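Mandelate racemase/muconate lactonizing protein (Paenibacillus sp., PDB 3V5C) belongs to the enolase superfamily and probably catalyses the magnesium-dependent dehydration of galacturonate. Local coordinates at residues 22-30 against 37-45; 166-174 against 186-194. The protein carries 1 engineered substitution. All coordinates share one frame; numbering follows the deposited sequence.

Overall arrangement
The two contacts lie in different parts of an enolase-fold chain and follow one another in sequence. Interaction 1 (22-30 with 37-45) joins strands 14-30 and 42-52 of the antiparallel hairpin, which is consistent with the N-terminal capping domain of the superfamily. Interaction 2 (166-174 with 186-194) packs helix 180-198 against strand 167-170 in the C-terminal barrel. Their centres are 21 Å apart, and about 6 Å separates their nearest atoms, so they do not touch. Interaction 2 is buried, and the V171 side chain is about 13 Å from a bound magnesium ion; E238 and D261 belong to the magnesium site. Interaction 1 is partly buried and largely built from backbone bonds.

Interaction 1 of 2, residues 22-30 against 37-45; sequences LTGERARSA and GVHGKSCTV
L22 and V45 are a hydrogen-bonded antiparallel pair in this beta hairpin, each N-H bonding to the other's carbonyl. T23 and T44 follow on the other face, their CG2 methyls 3.8 Å apart. G24 exchanges two backbone bonds with C43. E25 OE1 rests against K41 CE (3.0 Å), but K41 NZ stays 4.2 Å from OE1, beyond a salt bridge. K41 bends so that NZ donates to R26 O in the carbonyl plane (2.9 Å). R26 CG sits between the backbone N and carbonyl carbon (chi1 48°), the chain bends at chi3, and C43 SG lies over the centre of the guanidinium, 3.9 Å above its plane. At the edge NH1 donates to G40 O (2.9 Å), while NE forms a salt bridge with D338. Replacing R26 by an alanine would probably cost D338 its charged mate and G40 O one protein donor. A30 N and R26 NH1 reach G40 O from opposite faces of its carbonyl plane, and A30 O accepts from H39 N and G40 N in a classic beta bulge. At G40 the positive phi (87°) would jam a CB against the preceding carbonyl, so glycine fits. At the corner, therefore, arginine and lysine side chains join the backbone in binding carbonyls.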
loop_
_atom_site.group_PDB
_atom_site.type_symbol
_atom_site.label_atom_id
_atom_site.label_comp_id
_atom_site.label_asym_id
_atom_site.label_seq_id
_atom_site.Cartn_x
_atom_site.Cartn_y
_atom_site.Cartn_z
ATOM N N LEU A 22 -0.498 17.359 5.623
ATOM C CA LEU A 22 -1.047 17.785 4.340
ATOM C C LEU A 22 -2.441 17.184 4.154
ATOM O O LEU A 22 -2.729 16.112 4.681
ATOM C CB LEU A 22 -0.143 17.324 3.187
ATOM C CG LEU A 22 1.023 18.238 2.789
ATOM C CD1 LEU A 22 1.829 18.684 3.977
ATOM C CD2 LEU A 22 1.898 17.536 1.750
ATOM N N THR A 23 -3.293 17.887 3.411
ATOM C CA THR A 23 -4.675 17.466 3.234
ATOM C C THR A 23 -5.046 17.457 1.764
ATOM O O THR A 23 -4.522 18.239 0.976
ATOM C CB THR A 23 -5.626 18.419 3.979
ATOM O OG1 THR A 23 -5.462 19.746 3.473
ATOM C CG2 THR A 23 -5.340 18.404 5.479
ATOM N N GLY A 24 -5.967 16.575 1.404
ATOM C CA GLY A 24 -6.493 16.551 0.057
ATOM C C GLY A 24 -7.770 15.742 0.005
ATOM O O GLY A 24 -8.465 15.600 1.013
ATOM N N GLU A 25 -8.037 15.149 -1.153
ATOM C CA GLU A 25 -9.290 14.429 -1.339
ATOM C C GLU A 25 -9.100 13.307 -2.331
ATOM O O GLU A 25 -8.305 13.437 -3.269
ATOM C CB GLU A 25 -10.368 15.372 -1.897
ATOM C CG GLU A 25 -10.870 16.443 -0.937
ATOM C CD GLU A 25 -12.179 17.065 -1.411
ATOM O OE1 GLU A 25 -12.587 16.790 -2.562
ATOM O OE2 GLU A 25 -12.806 17.818 -0.634
ATOM N N ARG A 26 -9.857 12.219 -2.164
ATOM C CA ARG A 26 -9.868 11.198 -3.203
ATOM C C ARG A 26 -10.884 11.566 -4.295
ATOM O O ARG A 26 -11.782 12.385 -4.076
ATOM C CB ARG A 26 -10.063 9.772 -2.659
ATOM C CG ARG A 26 -11.183 9.587 -1.661
ATOM C CD ARG A 26 -11.372 8.082 -1.299
ATOM N NE ARG A 26 -10.271 7.511 -0.511
ATOM C CZ ARG A 26 -10.202 7.567 0.813
ATOM N NH1 ARG A 26 -11.158 8.174 1.505
ATOM N NH2 ARG A 26 -9.161 7.031 1.459
ATOM N N ALA A 27 -10.709 10.959 -5.454
ATOM C CA ALA A 27 -11.496 11.347 -6.622
ATOM C C ALA A 27 -12.967 10.994 -6.440
ATOM O O ALA A 27 -13.844 11.693 -6.960
ATOM C CB ALA A 27 -10.941 10.705 -7.875
ATOM N N ARG A 28 -13.239 9.901 -5.735
ATOM C CA ARG A 28 -14.614 9.499 -5.489
ATOM C C ARG A 28 -14.735 9.107 -4.021
ATOM O O ARG A 28 -13.863 8.425 -3.473
ATOM C CB ARG A 28 -14.999 8.341 -6.414
ATOM C CG ARG A 28 -16.461 7.859 -6.274
ATOM C CD ARG A 28 -16.714 6.630 -7.152
ATOM N NE ARG A 28 -15.997 5.465 -6.627
ATOM C CZ ARG A 28 -15.049 4.799 -7.273
ATOM N NH1 ARG A 28 -14.682 5.152 -8.506
ATOM N NH2 ARG A 28 -14.460 3.770 -6.675
ATOM N N SER A 29 -15.792 9.573 -3.361
ATOM C CA SER A 29 -16.011 9.238 -1.956
ATOM C C SER A 29 -16.097 7.724 -1.735
ATOM O O SER A 29 -16.769 7.013 -2.481
ATOM C CB SER A 29 -17.280 9.933 -1.447
ATOM O OG SER A 29 -17.451 9.703 -0.063
ATOM N N ALA A 30 -15.411 7.233 -0.704
ATOM C CA ALA A 30 -15.382 5.803 -0.412
ATOM C C ALA A 30 -16.401 5.451 0.661
ATOM O O ALA A 30 -16.441 6.075 1.724
ATOM C CB ALA A 30 -13.975 5.381 0.033
ATOM N N GLY A 37 -17.967 2.034 8.855
ATOM C CA GLY A 37 -18.814 2.867 8.014
ATOM C C GLY A 37 -18.091 3.662 6.944
ATOM O O GLY A 37 -16.938 3.396 6.615
ATOM N N VAL A 38 -18.794 4.650 6.396
ATOM C CA VAL A 38 -18.302 5.438 5.272
ATOM C C VAL A 38 -16.921 6.043 5.549
ATOM O O VAL A 38 -16.687 6.624 6.615
ATOM C CB VAL A 38 -19.314 6.540 4.904
ATOM C CG1 VAL A 38 -18.694 7.548 3.944
ATOM C CG2 VAL A 38 -20.577 5.912 4.278
ATOM N N HIS A 39 -16.013 5.901 4.586
ATOM C CA HIS A 39 -14.659 6.410 4.741
ATOM C C HIS A 39 -14.564 7.848 4.245
ATOM O O HIS A 39 -13.762 8.634 4.758
ATOM C CB HIS A 39 -13.678 5.524 3.982
ATOM C CG HIS A 39 -13.448 4.199 4.628
ATOM N ND1 HIS A 39 -14.415 3.216 4.682
ATOM C CD2 HIS A 39 -12.365 3.701 5.273
ATOM C CE1 HIS A 39 -13.930 2.166 5.323
ATOM N NE2 HIS A 39 -12.690 2.436 5.691
ATOM N N GLY A 40 -15.386 8.192 3.257
ATOM C CA GLY A 40 -15.489 9.560 2.788
ATOM C C GLY A 40 -14.481 9.938 1.720
ATOM O O GLY A 40 -13.918 9.076 1.015
ATOM N N LYS A 41 -14.259 11.240 1.602
ATOM C CA LYS A 41 -13.456 11.790 0.522
ATOM C C LYS A 41 -12.181 12.437 1.045
ATOM O O LYS A 41 -11.204 12.543 0.329
ATOM C CB LYS A 41 -14.274 12.846 -0.215
ATOM C CG LYS A 41 -14.156 12.829 -1.711
ATOM C CD LYS A 41 -15.000 13.951 -2.293
ATOM C CE LYS A 41 -14.347 14.554 -3.519
ATOM N NZ LYS A 41 -14.327 13.593 -4.643
ATOM N N SER A 42 -12.196 12.876 2.295
ATOM C CA SER A 42 -11.067 13.651 2.810
ATOM C C SER A 42 -9.872 12.746 3.097
ATOM O O SER A 42 -10.029 11.651 3.625
ATOM C CB SER A 42 -11.497 14.443 4.048
ATOM O OG SER A 42 -10.413 15.182 4.583
ATOM N N CYS A 43 -8.682 13.203 2.725
ATOM C CA CYS A 43 -7.451 12.432 2.919
ATOM C C CYS A 43 -6.410 13.322 3.555
ATOM O O CYS A 43 -6.385 14.528 3.304
ATOM C CB CYS A 43 -6.899 11.903 1.583
ATOM S SG CYS A 43 -7.994 10.791 0.707
ATOM N N THR A 44 -5.549 12.730 4.380
ATOM C CA THR A 44 -4.401 13.463 4.888
ATOM C C THR A 44 -3.143 12.637 4.766
ATOM O O THR A 44 -3.200 11.406 4.627
ATOM C CB THR A 44 -4.567 13.879 6.358
ATOM O OG1 THR A 44 -4.700 12.711 7.180
ATOM C CG2 THR A 44 -5.789 14.755 6.526
ATOM N N VAL A 45 -2.009 13.334 4.795
ATOM C CA VAL A 45 -0.693 12.703 4.842
ATOM C C VAL A 45 0.198 13.480 5.811
ATOM O O VAL A 45 0.465 14.678 5.617
ATOM C CB VAL A 45 -0.005 12.687 3.467
ATOM C CG1 VAL A 45 1.400 12.059 3.578
ATOM C CG2 VAL A 45 -0.852 11.928 2.437
HETATM O O HOH W 1 -10.115 17.295 2.631
HETATM O O HOH W 2 -8.573 9.087 4.018
HETATM O O HOH W 3 -11.216 9.472 4.218
#

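Interaction 2 of 2, residues 166-174 against 186-194; sequences HFKIKVGRG and RDIAIVRGI
D187 OD1 is gripped by two donors of R173: the backbone N at 3.2 Å, on the syn lone pair, and NH2 at 3.0 Å, in a salt bridge that meets the oxygen on the anti side. The contact belongs to a beta-alpha-beta unit of the enolase-type barrel, in which helix 180-198 runs nearly antiparallel (164°) to strand 167-170 before the chain returns in strand 204-207. Aspartate suits the helix here because its other oxygen, OD2, takes the N-H of G172 from above the carboxylate plane at 2.8 Å, and Y212 hydroxyl bonds to it as well. G172 has a positive phi of 99°, at which a CB would press on the carbonyl before it, so glycine fits. R173 runs out extended alongside D187, its guanidinium edge facing OD1 and one face lying under I190 CD1, offset toward the rim. D139 forms salt bridges with both R173 and R186, probably offsetting their like charges, and R173 NH2 also donates to K170 O. Back toward the start of the strand the contact is apolar: branched side chains pack between strand and helix. I169 and I194 meet tip to tip, with I169 CD1 3.7 Å from I194 CG2, while V171 crosses V191 at about a right angle. K168 and K170 alternate to the other side of the strand, in a sequence resembling the K-x-K motif of mandelate racemase and muconate lactonizing relatives. One water donates to D187 OD2 at 2.7 Å and accepts from G174 N.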
loop_
_atom_site.group_PDB
_atom_site.type_symbol
_atom_site.label_atom_id
_atom_site.label_comp_id
_atom_site.label_asym_id
_atom_site.label_seq_id
_atom_site.Cartn_x
_atom_site.Cartn_y
_atom_site.Cartn_z
ATOM N N HIS A 166 -7.070 -3.832 -13.138
ATOM C CA HIS A 166 -7.229 -4.815 -12.067
ATOM C C HIS A 166 -7.936 -4.165 -10.911
ATOM O O HIS A 166 -7.703 -2.983 -10.627
ATOM C CB HIS A 166 -5.845 -5.293 -11.639
ATOM C CG HIS A 166 -4.975 -5.638 -12.801
ATOM N ND1 HIS A 166 -5.300 -6.638 -13.691
ATOM C CD2 HIS A 166 -3.816 -5.096 -13.247
ATOM C CE1 HIS A 166 -4.374 -6.708 -14.629
ATOM N NE2 HIS A 166 -3.457 -5.792 -14.379
ATOM N N PHE A 167 -8.771 -4.940 -10.221
ATOM C CA PHE A 167 -9.705 -4.347 -9.270
ATOM C C PHE A 167 -9.850 -5.163 -8.000
ATOM O O PHE A 167 -10.005 -6.375 -8.061
ATOM C CB PHE A 167 -11.080 -4.180 -9.931
ATOM C CG PHE A 167 -11.053 -3.314 -11.159
ATOM C CD1 PHE A 167 -10.824 -3.873 -12.413
ATOM C CD2 PHE A 167 -11.228 -1.937 -11.054
ATOM C CE1 PHE A 167 -10.777 -3.054 -13.574
ATOM C CE2 PHE A 167 -11.185 -1.117 -12.197
ATOM C CZ PHE A 167 -10.957 -1.680 -13.451
ATOM N N LYS A 168 -9.831 -4.476 -6.860
ATOM C CA LYS A 168 -10.105 -5.132 -5.587
ATOM C C LYS A 168 -11.461 -4.679 -5.102
ATOM O O LYS A 168 -11.711 -3.492 -4.907
ATOM C CB LYS A 168 -9.037 -4.843 -4.529
ATOM C CG LYS A 168 -9.248 -5.709 -3.277
ATOM C CD LYS A 168 -8.010 -5.743 -2.386
ATOM C CE LYS A 168 -7.906 -4.480 -1.528
ATOM N NZ LYS A 168 -6.667 -4.571 -0.633
ATOM N N ILE A 169 -12.330 -5.655 -4.898
ATOM C CA ILE A 169 -13.715 -5.407 -4.575
ATOM C C ILE A 169 -13.965 -5.708 -3.106
ATOM O O ILE A 169 -13.645 -6.788 -2.634
ATOM C CB ILE A 169 -14.611 -6.311 -5.433
ATOM C CG1 ILE A 169 -14.324 -6.071 -6.920
ATOM C CG2 ILE A 169 -16.083 -6.047 -5.086
ATOM C CD1 ILE A 169 -14.734 -7.228 -7.815
ATOM N N LYS A 170 -14.488 -4.734 -2.368
ATOM C CA LYS A 170 -14.871 -4.992 -0.995
ATOM C C LYS A 170 -16.070 -5.926 -0.969
ATOM O O LYS A 170 -17.035 -5.722 -1.713
ATOM C CB LYS A 170 -15.178 -3.694 -0.252
ATOM C CG LYS A 170 -13.961 -2.786 -0.052
ATOM C CD LYS A 170 -13.055 -3.376 1.023
ATOM C CE LYS A 170 -11.875 -2.473 1.323
ATOM N NZ LYS A 170 -10.738 -2.814 0.447
ATOM N N VAL A 171 -15.998 -6.953 -0.127
ATOM C CA VAL A 171 -17.143 -7.825 0.113
ATOM C C VAL A 171 -17.343 -7.956 1.632
ATOM O O VAL A 171 -16.631 -7.322 2.415
ATOM C CB VAL A 171 -16.986 -9.198 -0.586
ATOM C CG1 VAL A 171 -16.838 -9.010 -2.094
ATOM C CG2 VAL A 171 -15.771 -9.964 -0.007
ATOM N N GLY A 172 -18.324 -8.747 2.055
ATOM C CA GLY A 172 -18.684 -8.798 3.462
ATOM C C GLY A 172 -19.879 -7.957 3.866
ATOM O O GLY A 172 -20.064 -7.631 5.050
ATOM N N ARG A 173 -20.706 -7.591 2.892
ATOM C CA ARG A 173 -21.805 -6.689 3.199
ATOM C C ARG A 173 -22.728 -7.238 4.297
ATOM O O ARG A 173 -23.284 -6.467 5.086
ATOM C CB ARG A 173 -22.602 -6.418 1.928
ATOM C CG ARG A 173 -21.892 -5.506 0.957
ATOM C CD ARG A 173 -22.587 -5.604 -0.415
ATOM N NE ARG A 173 -22.045 -4.577 -1.282
ATOM C CZ ARG A 173 -20.843 -4.647 -1.838
ATOM N NH1 ARG A 173 -20.398 -3.637 -2.576
ATOM N NH2 ARG A 173 -20.086 -5.729 -1.656
ATOM N N GLY A 174 -22.872 -8.562 4.359
ATOM C CA GLY A 174 -23.735 -9.190 5.347
ATOM C C GLY A 174 -23.154 -9.333 6.755
ATOM O O GLY A 174 -23.858 -9.748 7.667
ATOM N N ARG A 186 -25.538 -10.282 -2.514
ATOM C CA ARG A 186 -25.209 -9.011 -3.173
ATOM C C ARG A 186 -23.710 -8.940 -3.447
ATOM O O ARG A 186 -23.313 -8.515 -4.530
ATOM C CB ARG A 186 -25.740 -7.807 -2.367
ATOM C CG ARG A 186 -25.150 -6.427 -2.711
ATOM C CD ARG A 186 -26.007 -5.487 -3.549
ATOM N NE ARG A 186 -27.373 -5.211 -3.076
ATOM C CZ ARG A 186 -27.812 -4.066 -2.539
ATOM N NH1 ARG A 186 -27.007 -3.017 -2.316
ATOM N NH2 ARG A 186 -29.097 -3.968 -2.224
ATOM N N ASP A 187 -22.882 -9.386 -2.490
ATOM C CA ASP A 187 -21.441 -9.455 -2.718
ATOM C C ASP A 187 -21.154 -10.205 -4.010
ATOM O O ASP A 187 -20.385 -9.744 -4.849
ATOM C CB ASP A 187 -20.710 -10.236 -1.614
ATOM C CG ASP A 187 -20.590 -9.492 -0.297
ATOM O OD1 ASP A 187 -20.726 -8.247 -0.222
ATOM O OD2 ASP A 187 -20.339 -10.209 0.708
ATOM N N ILE A 188 -21.750 -11.395 -4.131
ATOM C CA ILE A 188 -21.479 -12.292 -5.260
ATOM C C ILE A 188 -21.864 -11.625 -6.587
ATOM O O ILE A 188 -21.087 -11.645 -7.542
ATOM C CB ILE A 188 -22.238 -13.614 -5.106
ATOM C CG1 ILE A 188 -21.625 -14.414 -3.950
ATOM C CG2 ILE A 188 -22.156 -14.430 -6.411
ATOM C CD1 ILE A 188 -22.523 -15.495 -3.368
ATOM N N ALA A 189 -23.065 -11.045 -6.616
ATOM C CA ALA A 189 -23.573 -10.374 -7.805
ATOM C C ALA A 189 -22.652 -9.233 -8.212
ATOM O O ALA A 189 -22.403 -9.019 -9.395
ATOM C CB ALA A 189 -24.968 -9.833 -7.546
ATOM N N ILE A 190 -22.179 -8.475 -7.228
ATOM C CA ILE A 190 -21.270 -7.368 -7.516
ATOM C C ILE A 190 -19.944 -7.864 -8.093
ATOM O O ILE A 190 -19.422 -7.313 -9.066
ATOM C CB ILE A 190 -21.044 -6.498 -6.262
ATOM C CG1 ILE A 190 -22.319 -5.707 -5.947
ATOM C CG2 ILE A 190 -19.846 -5.563 -6.454
ATOM C CD1 ILE A 190 -22.314 -4.978 -4.621
ATOM N N VAL A 191 -19.373 -8.887 -7.481
ATOM C CA VAL A 191 -18.138 -9.427 -7.997
ATOM C C VAL A 191 -18.298 -9.913 -9.433
ATOM O O VAL A 191 -17.478 -9.608 -10.281
ATOM C CB VAL A 191 -17.584 -10.519 -7.103
ATOM C CG1 VAL A 191 -16.332 -11.112 -7.752
ATOM C CG2 VAL A 191 -17.255 -9.930 -5.723
ATOM N N ARG A 192 -19.370 -10.648 -9.705
ATOM C CA ARG A 192 -19.648 -11.075 -11.072
ATOM C C ARG A 192 -19.713 -9.877 -12.012
ATOM O O ARG A 192 -19.123 -9.885 -13.091
ATOM C CB ARG A 192 -20.992 -11.804 -11.147
ATOM C CG ARG A 192 -21.055 -13.131 -10.453
ATOM C CD ARG A 192 -22.343 -13.865 -10.842
ATOM N NE ARG A 192 -22.348 -15.236 -10.348
ATOM C CZ ARG A 192 -21.589 -16.203 -10.852
ATOM N NH1 ARG A 192 -20.774 -15.941 -11.865
ATOM N NH2 ARG A 192 -21.645 -17.428 -10.351
ATOM N N GLY A 193 -20.454 -8.856 -11.596
ATOM C CA GLY A 193 -20.654 -7.673 -12.421
ATOM C C GLY A 193 -19.346 -6.993 -12.781
ATOM O O GLY A 193 -19.119 -6.604 -13.920
ATOM N N ILE A 194 -18.468 -6.839 -11.799
ATOM C CA ILE A 194 -17.190 -6.187 -12.066
ATOM C C ILE A 194 -16.291 -7.040 -12.961
ATOM O O ILE A 194 -15.617 -6.516 -13.843
ATOM C CB ILE A 194 -16.507 -5.775 -10.758
ATOM C CG1 ILE A 194 -17.322 -4.636 -10.139
ATOM C CG2 ILE A 194 -15.059 -5.333 -11.023
ATOM C CD1 ILE A 194 -17.111 -4.448 -8.662
HETATM O O HOH W 4 -21.640 -10.780 3.046
#